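Local coordinates for protein multi-copper Oxidase CueO (Ochrobactrum, PDB 6EVG) that acts as a laccase-like multi-copper oxidase, probably oxidising phenolic compounds, with activity towards lignin model compounds and lignosulfonate, at residues A[490-493]-A[494-497]; A[190-193]-A[194-198]; A[138-141]-A[142-146]. One frame throughout, in Å; residues are numbered along the deposited sequence.

Contact 1 (A[490-493]-A[494-497]). With CU (copper (II) ion), chain B.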
ATOM      1  N   CYS A 490       1.514  -8.329   9.255  1.00  8.66           N
ATOM      2  CA  CYS A 490       2.660  -7.957   8.438  1.00  8.88           C
ATOM      3  C   CYS A 490       2.192  -7.887   6.998  1.00  8.63           C
ATOM      4  O   CYS A 490       1.434  -8.734   6.529  1.00  9.78           O
ATOM      5  CB  CYS A 490       3.779  -8.947   8.601  1.00 10.32           C
ATOM      6  SG  CYS A 490       5.228  -8.488   7.629  1.00 10.19           S
ATOM      7  N   HIS A 491       2.688  -6.876   6.267  1.00  8.13           N
ATOM      8  CA  HIS A 491       2.411  -6.694   4.858  1.00  8.40           C
ATOM      9  C   HIS A 491       3.462  -7.303   3.906  1.00  8.68           C
ATOM     10  O   HIS A 491       3.347  -7.096   2.701  1.00  9.70           O
ATOM     11  CB  HIS A 491       2.099  -5.210   4.520  1.00  9.16           C
ATOM     12  CG  HIS A 491       1.003  -5.008   3.521  1.00  9.33           C
ATOM     13  ND1 HIS A 491       1.090  -5.291   2.188  1.00 10.91           N
ATOM     14  CD2 HIS A 491      -0.279  -4.582   3.731  1.00 11.16           C
ATOM     15  CE1 HIS A 491      -0.119  -5.043   1.618  1.00 11.89           C
ATOM     16  NE2 HIS A 491      -0.951  -4.590   2.535  1.00 12.96           N
ATOM     17  N   VAL A 492       4.419  -8.088   4.457  1.00  8.05           N
ATOM     18  CA  VAL A 492       5.147  -9.045   3.641  1.00  8.55           C
ATOM     19  C   VAL A 492       4.180 -10.198   3.414  1.00  8.68           C
ATOM     20  O   VAL A 492       3.789 -10.859   4.350  1.00  9.35           O
ATOM     21  CB  VAL A 492       6.467  -9.504   4.327  1.00  9.37           C
ATOM     22  CG1 VAL A 492       7.079 -10.671   3.598  1.00  9.82           C
ATOM     23  CG2 VAL A 492       7.437  -8.356   4.362  1.00 10.50           C
ATOM     24  N   LEU A 493       3.744 -10.356   2.177  1.00  8.28           N
ATOM     25  CA  LEU A 493       2.564 -11.195   1.953  1.00  8.69           C
ATOM     26  C   LEU A 493       2.832 -12.651   2.297  1.00  9.06           C
ATOM     27  O   LEU A 493       1.906 -13.373   2.747  1.00  9.90           O
ATOM     28  CB  LEU A 493       2.076 -11.033   0.525  1.00 10.20           C
ATOM     29  CG  LEU A 493       1.697  -9.600   0.146  1.00 10.00           C
ATOM     30  CD1 LEU A 493       1.125  -9.595  -1.266  1.00 10.79           C
ATOM     31  CD2 LEU A 493       0.699  -9.017   1.130  1.00 10.62           C
ATOM     32  N   GLU A 494       4.059 -13.129   2.106  1.00  8.59           N
ATOM     33  CA  GLU A 494       4.416 -14.478   2.538  1.00  8.98           C
ATOM     34  C   GLU A 494       4.234 -14.654   4.047  1.00  9.56           C
ATOM     35  O   GLU A 494       3.746 -15.705   4.517  1.00 10.53           O
ATOM     36  CB  GLU A 494       5.850 -14.790   2.141  1.00  9.60           C
ATOM     37  CG  GLU A 494       6.041 -14.970   0.659  1.00  9.65           C
ATOM     38  CD  GLU A 494       5.826 -13.722  -0.183  1.00  8.79           C
ATOM     39  OE1 GLU A 494       6.358 -12.648   0.213  1.00  9.68           O
ATOM     40  OE2 GLU A 494       5.175 -13.839  -1.245  1.00  9.26           O
ATOM     41  N   HIS A 495       4.598 -13.632   4.817  1.00  9.13           N
ATOM     42  CA  HIS A 495       4.523 -13.705   6.296  1.00  9.54           C
ATOM     43  C   HIS A 495       3.053 -13.747   6.701  1.00  9.37           C
ATOM     44  O   HIS A 495       2.677 -14.533   7.579  1.00  9.85           O
ATOM     45  CB  HIS A 495       5.232 -12.528   6.938  1.00 10.04           C
ATOM     46  CG  HIS A 495       6.702 -12.570   6.773  1.00 10.31           C
ATOM     47  ND1 HIS A 495       7.450 -11.497   7.231  1.00 12.14           N
ATOM     48  CD2 HIS A 495       7.541 -13.505   6.260  1.00 11.15           C
ATOM     49  CE1 HIS A 495       8.715 -11.844   7.015  1.00 12.01           C
ATOM     50  NE2 HIS A 495       8.797 -13.026   6.410  1.00 12.82           N
ATOM     51  N   GLU A 496       2.233 -12.868   6.128  1.00  9.63           N
ATOM     52  CA  GLU A 496       0.801 -12.895   6.413  1.00 10.94           C
ATOM     53  C   GLU A 496       0.207 -14.305   6.085  1.00  9.77           C
ATOM     54  O   GLU A 496      -0.561 -14.852   6.861  1.00 11.11           O
ATOM     55  CB  GLU A 496       0.166 -11.825   5.512  1.00 15.24           C
ATOM     56  CG  GLU A 496      -1.293 -11.649   5.624  1.00 16.99           C
ATOM     57  CD  GLU A 496      -1.798 -10.768   4.470  1.00 19.63           C
ATOM     58  OE1 GLU A 496      -1.236  -9.741   4.171  1.00 19.69           O
ATOM     59  OE2 GLU A 496      -2.671 -11.220   3.927  1.00 19.76           O
ATOM     60  N   ASP A 497       0.584 -14.862   4.928  1.00  9.55           N
ATOM     61  CA  ASP A 497       0.028 -16.142   4.480  1.00 10.08           C
ATOM     62  C   ASP A 497       0.441 -17.306   5.403  1.00 10.17           C
ATOM     63  O   ASP A 497      -0.326 -18.257   5.513  1.00 12.24           O
ATOM     64  CB  ASP A 497       0.425 -16.476   3.051  1.00 10.50           C
ATOM     65  CG  ASP A 497      -0.350 -15.735   1.956  1.00 10.14           C
ATOM     66  OD1 ASP A 497      -1.457 -15.209   2.251  1.00 11.82           O
ATOM     67  OD2 ASP A 497       0.114 -15.788   0.801  1.00 11.22           O
TER
HETATM   68 CU    CU B 601       6.848  -9.816   8.134  1.00 12.62          CU
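The mononuclear copper site of this cupredoxin-type domain is built here, where strand 486-490 turns into helix 493-497 and C490 and H495 grip one metal ion. C490 SG lies 2.2 Å from the copper and H495 ND1 2.0 Å from it; H434 is the third ligand. A first torsion that sets SG opposite the backbone N (chi1 -179°) brings the thiolate to the edge of the H495 ring, near the ring plane. Its second partner is the backbone: V492 N donates to C490 SG over 3.3 Å with an N-H...S angle of 163°, which probably draws some electron density from the thiolate. One face of the imidazole is covered by V492 CG1, centred 3.7 Å from the ring centroid in a CH-pi contact, while the other ring nitrogen, NE2, donates to M195 O. Ring rotation is thereby fixed at both nitrogens. V492 is also the N-cap residue: its carbonyl O accepts from E496 N at 3.1 Å, and weakly from H495 N. A Cys and a His five residues apart, bridged by such a turn, are typical of the type 1 copper site of multicopper oxidases.

Contact 2 (A[190-193]-A[194-198])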
ATOM      1  N   ASP A 190       9.733 -20.573  -2.599  1.00 11.68           N
ATOM      2  CA  ASP A 190      10.376 -21.654  -1.888  1.00 11.52           C
ATOM      3  C   ASP A 190      10.445 -21.303  -0.411  1.00 11.49           C
ATOM      4  O   ASP A 190       9.906 -20.315   0.059  1.00 11.84           O
ATOM      5  CB  ASP A 190      11.713 -21.970  -2.513  1.00 13.53           C
ATOM      6  CG  ASP A 190      12.737 -20.895  -2.399  1.00 14.10           C
ATOM      7  OD1 ASP A 190      12.677 -20.023  -1.486  1.00 14.90           O
ATOM      8  OD2 ASP A 190      13.691 -20.940  -3.254  1.00 18.68           O
ATOM      9  N   ILE A 191      11.062 -22.215   0.378  1.00 12.58           N
ATOM     10  CA  ILE A 191      11.013 -22.040   1.835  1.00 13.47           C
ATOM     11  C   ILE A 191      11.720 -20.758   2.261  1.00 12.53           C
ATOM     12  O   ILE A 191      11.265 -20.079   3.219  1.00 12.99           O
ATOM     13  CB  ILE A 191      11.535 -23.264   2.595  1.00 16.13           C
ATOM     14  CG1 ILE A 191      11.129 -23.172   4.126  1.00 19.44           C
ATOM     15  CG2 ILE A 191      12.989 -23.595   2.324  1.00 17.57           C
ATOM     16  CD1 ILE A 191      11.002 -24.481   4.895  1.00 22.81           C
ATOM     17  N   MET A 192      12.797 -20.389   1.593  1.00 12.16           N
ATOM     18  CA  MET A 192      13.453 -19.123   1.887  1.00 13.35           C
ATOM     19  C   MET A 192      12.570 -17.932   1.579  1.00 11.86           C
ATOM     20  O   MET A 192      12.606 -16.942   2.303  1.00 12.68           O
ATOM     21  CB  MET A 192      14.806 -19.024   1.162  1.00 15.40           C
ATOM     22  CG  MET A 192      15.870 -19.880   1.854  1.00 18.73           C
ATOM     23  SD  MET A 192      16.385 -19.308   3.489  1.00 23.24           S
ATOM     24  CE  MET A 192      17.538 -17.982   3.138  1.00 28.95           C
ATOM     25  N   ASP A 193      11.790 -18.008   0.508  1.00 11.16           N
ATOM     26  CA  ASP A 193      10.810 -16.933   0.175  1.00 10.98           C
ATOM     27  C   ASP A 193       9.752 -16.829   1.239  1.00 10.54           C
ATOM     28  O   ASP A 193       9.333 -15.720   1.601  1.00 11.66           O
ATOM     29  CB  ASP A 193      10.152 -17.173  -1.170  1.00 11.41           C
ATOM     30  CG  ASP A 193      11.116 -17.182  -2.323  1.00 12.11           C
ATOM     31  OD1 ASP A 193      12.074 -16.350  -2.348  1.00 14.14           O
ATOM     32  OD2 ASP A 193      10.897 -17.983  -3.269  1.00 13.09           O
ATOM     33  N   LEU A 194       9.293 -17.964   1.749  1.00 10.47           N
ATOM     34  CA  LEU A 194       8.251 -17.892   2.801  1.00 11.20           C
ATOM     35  C   LEU A 194       8.855 -17.285   4.070  1.00 11.13           C
ATOM     36  O   LEU A 194       8.194 -16.524   4.787  1.00 13.26           O
ATOM     37  CB  LEU A 194       7.642 -19.258   3.101  1.00 11.55           C
ATOM     38  CG  LEU A 194       6.855 -19.865   1.988  1.00 12.40           C
ATOM     39  CD1 LEU A 194       6.306 -21.247   2.401  1.00 15.17           C
ATOM     40  CD2 LEU A 194       5.726 -18.936   1.470  1.00 14.05           C
ATOM     41  N   MET A 195      10.122 -17.642   4.387  1.00 11.45           N
ATOM     42  CA  MET A 195      10.749 -17.128   5.611  1.00 12.67           C
ATOM     43  C   MET A 195      11.127 -15.662   5.492  1.00 12.29           C
ATOM     44  O   MET A 195      10.967 -14.892   6.467  1.00 13.53           O
ATOM     45  CB  MET A 195      11.940 -17.938   5.993  1.00 14.67           C
ATOM     46  CG  MET A 195      11.566 -19.345   6.466  1.00 16.53           C
ATOM     47  SD  MET A 195      12.890 -20.401   6.978  1.00 24.35           S
ATOM     48  CE  MET A 195      13.352 -19.537   8.454  1.00 33.13           C
ATOM     49  N   HIS A 196      11.591 -15.219   4.344  1.00 12.95           N
ATOM     50  CA  HIS A 196      12.216 -13.872   4.206  1.00 13.85           C
ATOM     51  C   HIS A 196      11.415 -12.906   3.357  1.00 12.18           C
ATOM     52  O   HIS A 196      11.782 -11.740   3.314  1.00 15.06           O
ATOM     53  CB  HIS A 196      13.669 -13.986   3.701  1.00 15.87           C
ATOM     54  CG  HIS A 196      14.536 -14.767   4.654  1.00 19.00           C
ATOM     55  ND1 HIS A 196      14.902 -14.294   5.897  1.00 26.66           N
ATOM     56  CD2 HIS A 196      14.991 -16.032   4.600  1.00 21.72           C
ATOM     57  CE1 HIS A 196      15.621 -15.213   6.533  1.00 27.95           C
ATOM     58  NE2 HIS A 196      15.713 -16.273   5.751  1.00 25.04           N
ATOM     59  N   GLY A 197      10.370 -13.403   2.701  1.00 10.93           N
ATOM     60  CA  GLY A 197       9.622 -12.619   1.712  1.00 10.85           C
ATOM     61  C   GLY A 197      10.099 -12.909   0.308  1.00 10.34           C
ATOM     62  O   GLY A 197      11.280 -13.169   0.078  1.00 11.69           O
ATOM     63  N   PHE A 198       9.170 -12.839  -0.637  1.00  9.60           N
ATOM     64  CA  PHE A 198       9.415 -13.119  -2.041  1.00  9.32           C
ATOM     65  C   PHE A 198       9.843 -11.840  -2.727  1.00  9.57           C
ATOM     66  O   PHE A 198       9.056 -10.888  -2.806  1.00 10.39           O
ATOM     67  CB  PHE A 198       8.144 -13.654  -2.675  1.00  9.18           C
ATOM     68  CG  PHE A 198       8.202 -14.005  -4.131  1.00  9.58           C
ATOM     69  CD1 PHE A 198       8.598 -15.275  -4.540  1.00 10.40           C
ATOM     70  CD2 PHE A 198       7.892 -13.095  -5.102  1.00 11.42           C
ATOM     71  CE1 PHE A 198       8.566 -15.656  -5.883  1.00 11.43           C
ATOM     72  CE2 PHE A 198       7.881 -13.449  -6.449  1.00 12.30           C
ATOM     73  CZ  PHE A 198       8.234 -14.704  -6.831  1.00 12.50           C
TER
HETATM   74  O   HOH W   1      12.988 -13.784  -2.178  1.00 17.10           O
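This is a local contact within one short helix, 191-196, which lies between strands 170-178 and 202-205 and has one side open to solvent. M192 and H196, one turn apart, run side by side: M192 CE comes within 3.5 Å of H196 CD2, and M192 SD sits in the plane of the imidazole at its edge, 4.6 Å from the centroid. Bends at chi2 and chi3 fold the M192 thioether back along the helix to that edge. I191 CG1 meets M195 SD at 4.3 Å on the side covered by helix 341-348, which both side chains touch. The start of the helix is a capping box: D193 N donates to D190 OD1 at 3.0 Å, and D190 N returns a bond to D193 OD2, met on the anti side and 27° out of the carboxylate plane. That same oxygen forms a salt bridge with R179 and approaches the edge of the F198 ring, the carboxylate and ring planes standing 71° apart. D193 OD1 takes a water hydrogen at 2.7 Å, and the water's other hydrogen goes to G197 O. G197 leaves the helix with positive phi, and its N holds D193 O weakly at 2.8 Å.

Contact 3 (A[138-141]-A[142-146])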
ATOM      1  N   THR A 138      -3.103 -14.705  -0.221  1.00 10.72           N
ATOM      2  CA  THR A 138      -2.961 -13.305  -0.580  1.00 10.37           C
ATOM      3  C   THR A 138      -1.762 -13.047  -1.476  1.00  9.28           C
ATOM      4  O   THR A 138      -1.845 -12.274  -2.428  1.00  9.54           O
ATOM      5  CB  THR A 138      -2.833 -12.461   0.700  1.00 11.38           C
ATOM      6  OG1 THR A 138      -3.961 -12.618   1.529  1.00 15.14           O
ATOM      7  CG2 THR A 138      -2.671 -10.928   0.411  1.00 13.92           C
ATOM      8  N   ALA A 139      -0.656 -13.658  -1.167  1.00  9.44           N
ATOM      9  CA  ALA A 139       0.588 -13.392  -1.901  1.00  8.96           C
ATOM     10  C   ALA A 139       0.476 -13.725  -3.369  1.00  8.99           C
ATOM     11  O   ALA A 139       0.978 -12.968  -4.219  1.00  9.13           O
ATOM     12  CB  ALA A 139       1.753 -14.138  -1.289  1.00  9.69           C
ATOM     13  N   ARG A 140      -0.130 -14.858  -3.673  1.00  8.93           N
ATOM     14  CA  ARG A 140      -0.257 -15.272  -5.050  1.00  8.74           C
ATOM     15  C   ARG A 140      -1.174 -14.345  -5.827  1.00  8.39           C
ATOM     16  O   ARG A 140      -0.866 -13.934  -6.963  1.00  9.26           O
ATOM     17  CB  ARG A 140      -0.774 -16.707  -5.115  1.00  9.67           C
ATOM     18  CG  ARG A 140      -0.963 -17.228  -6.507  1.00 10.55           C
ATOM     19  CD  ARG A 140      -1.327 -18.723  -6.517  1.00 11.68           C
ATOM     20  NE  ARG A 140      -2.490 -19.002  -5.684  1.00 12.98           N
ATOM     21  CZ  ARG A 140      -3.763 -18.678  -6.014  1.00 12.11           C
ATOM     22  NH1 ARG A 140      -4.069 -18.230  -7.226  1.00 11.87           N
ATOM     23  NH2 ARG A 140      -4.717 -18.864  -5.165  1.00 14.64           N
ATOM     24  N   GLN A 141      -2.355 -14.059  -5.275  1.00  8.52           N
ATOM     25  CA  GLN A 141      -3.307 -13.208  -6.038  1.00  8.68           C
ATOM     26  C   GLN A 141      -2.764 -11.799  -6.201  1.00  8.26           C
ATOM     27  O   GLN A 141      -2.964 -11.173  -7.265  1.00  9.11           O
ATOM     28  CB  GLN A 141      -4.649 -13.231  -5.357  1.00  8.82           C
ATOM     29  CG  GLN A 141      -5.392 -14.552  -5.518  1.00 10.18           C
ATOM     30  CD  GLN A 141      -6.891 -14.436  -5.375  1.00  9.55           C
ATOM     31  OE1 GLN A 141      -7.445 -13.334  -5.310  1.00 11.38           O
ATOM     32  NE2 GLN A 141      -7.584 -15.569  -5.320  1.00 11.28           N
ATOM     33  N   ALA A 142      -2.124 -11.271  -5.169  1.00  8.21           N
ATOM     34  CA  ALA A 142      -1.481  -9.936  -5.311  1.00  8.37           C
ATOM     35  C   ALA A 142      -0.369  -9.978  -6.366  1.00  7.91           C
ATOM     36  O   ALA A 142      -0.330  -9.117  -7.263  1.00  8.51           O
ATOM     37  CB  ALA A 142      -0.940  -9.477  -3.980  1.00  9.91           C
ATOM     38  N   HIS A 143       0.500 -10.970  -6.299  1.00  7.96           N
ATOM     39  CA  HIS A 143       1.635 -10.989  -7.223  1.00  7.67           C
ATOM     40  C   HIS A 143       1.178 -11.140  -8.663  1.00  8.20           C
ATOM     41  O   HIS A 143       1.766 -10.579  -9.610  1.00  8.55           O
ATOM     42  CB  HIS A 143       2.651 -12.069  -6.852  1.00  8.12           C
ATOM     43  CG  HIS A 143       3.964 -11.834  -7.529  1.00  8.36           C
ATOM     44  ND1 HIS A 143       4.829 -10.862  -7.097  1.00  8.48           N
ATOM     45  CD2 HIS A 143       4.531 -12.354  -8.647  1.00  8.91           C
ATOM     46  CE1 HIS A 143       5.849 -10.813  -7.954  1.00  8.47           C
ATOM     47  NE2 HIS A 143       5.699 -11.679  -8.929  1.00  8.97           N
ATOM     48  N   LEU A 144       0.117 -11.943  -8.893  1.00  7.89           N
ATOM     49  CA  LEU A 144      -0.428 -12.047 -10.237  1.00  8.18           C
ATOM     50  C   LEU A 144      -0.719 -10.702 -10.829  1.00  7.41           C
ATOM     51  O   LEU A 144      -0.630 -10.548 -12.054  1.00  8.31           O
ATOM     52  CB  LEU A 144      -1.658 -12.951 -10.225  1.00  9.04           C
ATOM     53  CG  LEU A 144      -1.387 -14.474 -10.193  1.00 11.29           C
ATOM     54  CD1 LEU A 144      -2.656 -15.223  -9.802  1.00 13.41           C
ATOM     55  CD2 LEU A 144      -0.867 -14.950 -11.517  1.00 12.51           C
ATOM     56  N   GLY A 145      -1.173  -9.773  -9.974  1.00  7.88           N
ATOM     57  CA  GLY A 145      -1.325  -8.386 -10.391  1.00  7.58           C
ATOM     58  C   GLY A 145      -2.595  -7.699  -9.936  1.00  7.38           C
ATOM     59  O   GLY A 145      -2.843  -6.561 -10.358  1.00  8.06           O
ATOM     60  N   ILE A 146      -3.403  -8.307  -9.050  1.00  7.37           N
ATOM     61  CA  ILE A 146      -4.682  -7.705  -8.719  1.00  7.17           C
ATOM     62  C   ILE A 146      -4.526  -6.567  -7.719  1.00  7.24           C
ATOM     63  O   ILE A 146      -4.189  -6.797  -6.545  1.00  8.18           O
ATOM     64  CB  ILE A 146      -5.647  -8.803  -8.170  1.00  7.69           C
ATOM     65  CG1 ILE A 146      -5.854  -9.920  -9.183  1.00  8.28           C
ATOM     66  CG2 ILE A 146      -6.965  -8.165  -7.771  1.00  8.01           C
ATOM     67  CD1 ILE A 146      -6.421 -11.204  -8.525  1.00  8.90           C
TER
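Q141 and I146 meet across the C-terminal end of helix 138-144, where the bond from I146 N to Q141 O, long and weak at 3.4 Å though well aligned, is the outer bond of a Schellman motif. The inner one, from G145 N to A142 O, is also weak, and G145 takes the positive phi (137°) that turns the chain out of the helix. The helix lies between strands 126-131 and 148-153, and L144 and I146 touch A57 of strand 54-59.

Ahead of this end, three regular backbone bonds hold the turns together: A142 N to T138 O, H143 N to A139 O and L144 N to R140 O, each 2.9 Å long. The A142 bond is nearly straight at the hydrogen (165°).

Aliphatic side chains lie against backbone carbonyls. I146 lays its side chain over the outgoing end of the helix, with CD1 3.7 Å from Q141 O and 4.0 Å from Q141 OE1, the two side chains running across one another at a slant. L144 packs on the preceding turn by its branch carbon, CG lying 3.3 Å from R140 O, and its CD1 comes obliquely toward the guanidinium of R140.

Polar ends are satisfied beyond the segments. The guanidinium of R140 pairs with E86 in a salt bridge and also bonds N137, while the Q141 amide is bound at both ends, OE1 by T88 and NE2 by G87 O. T138 OG1 is bonded to L134 N and to E496. H143, whose CG stands opposite its backbone N (chi1 -164°), swings its ring away from the turn, where ND1 bonds N229 and the ring meets F198 edge-to-face. Its CB stays close to the helix, 3.2 Å from A139 O.

In the fold
Going from the N terminus, contact 3 comes first, then contact 2, then contact 1; they lie in series, none nested or crossing. Contact 3, after strand 126-131, runs past its helix end to I146; contact 2, between strands 170-178 and 202-205, runs past its own to F198. Contact 1 joins the end of strand 486-490 to helix 493-497 and closes the Cys-to-His loop on copper. In space they converge. D497 accepts from T138 N and A139 N at the start of helix 138-144, and L493 packs on A142, joining contacts 1 and 3. Beside the copper, H495 ties contact 1 to M195 of contact 2, and E494, accepting from F198 N, adds a second tie.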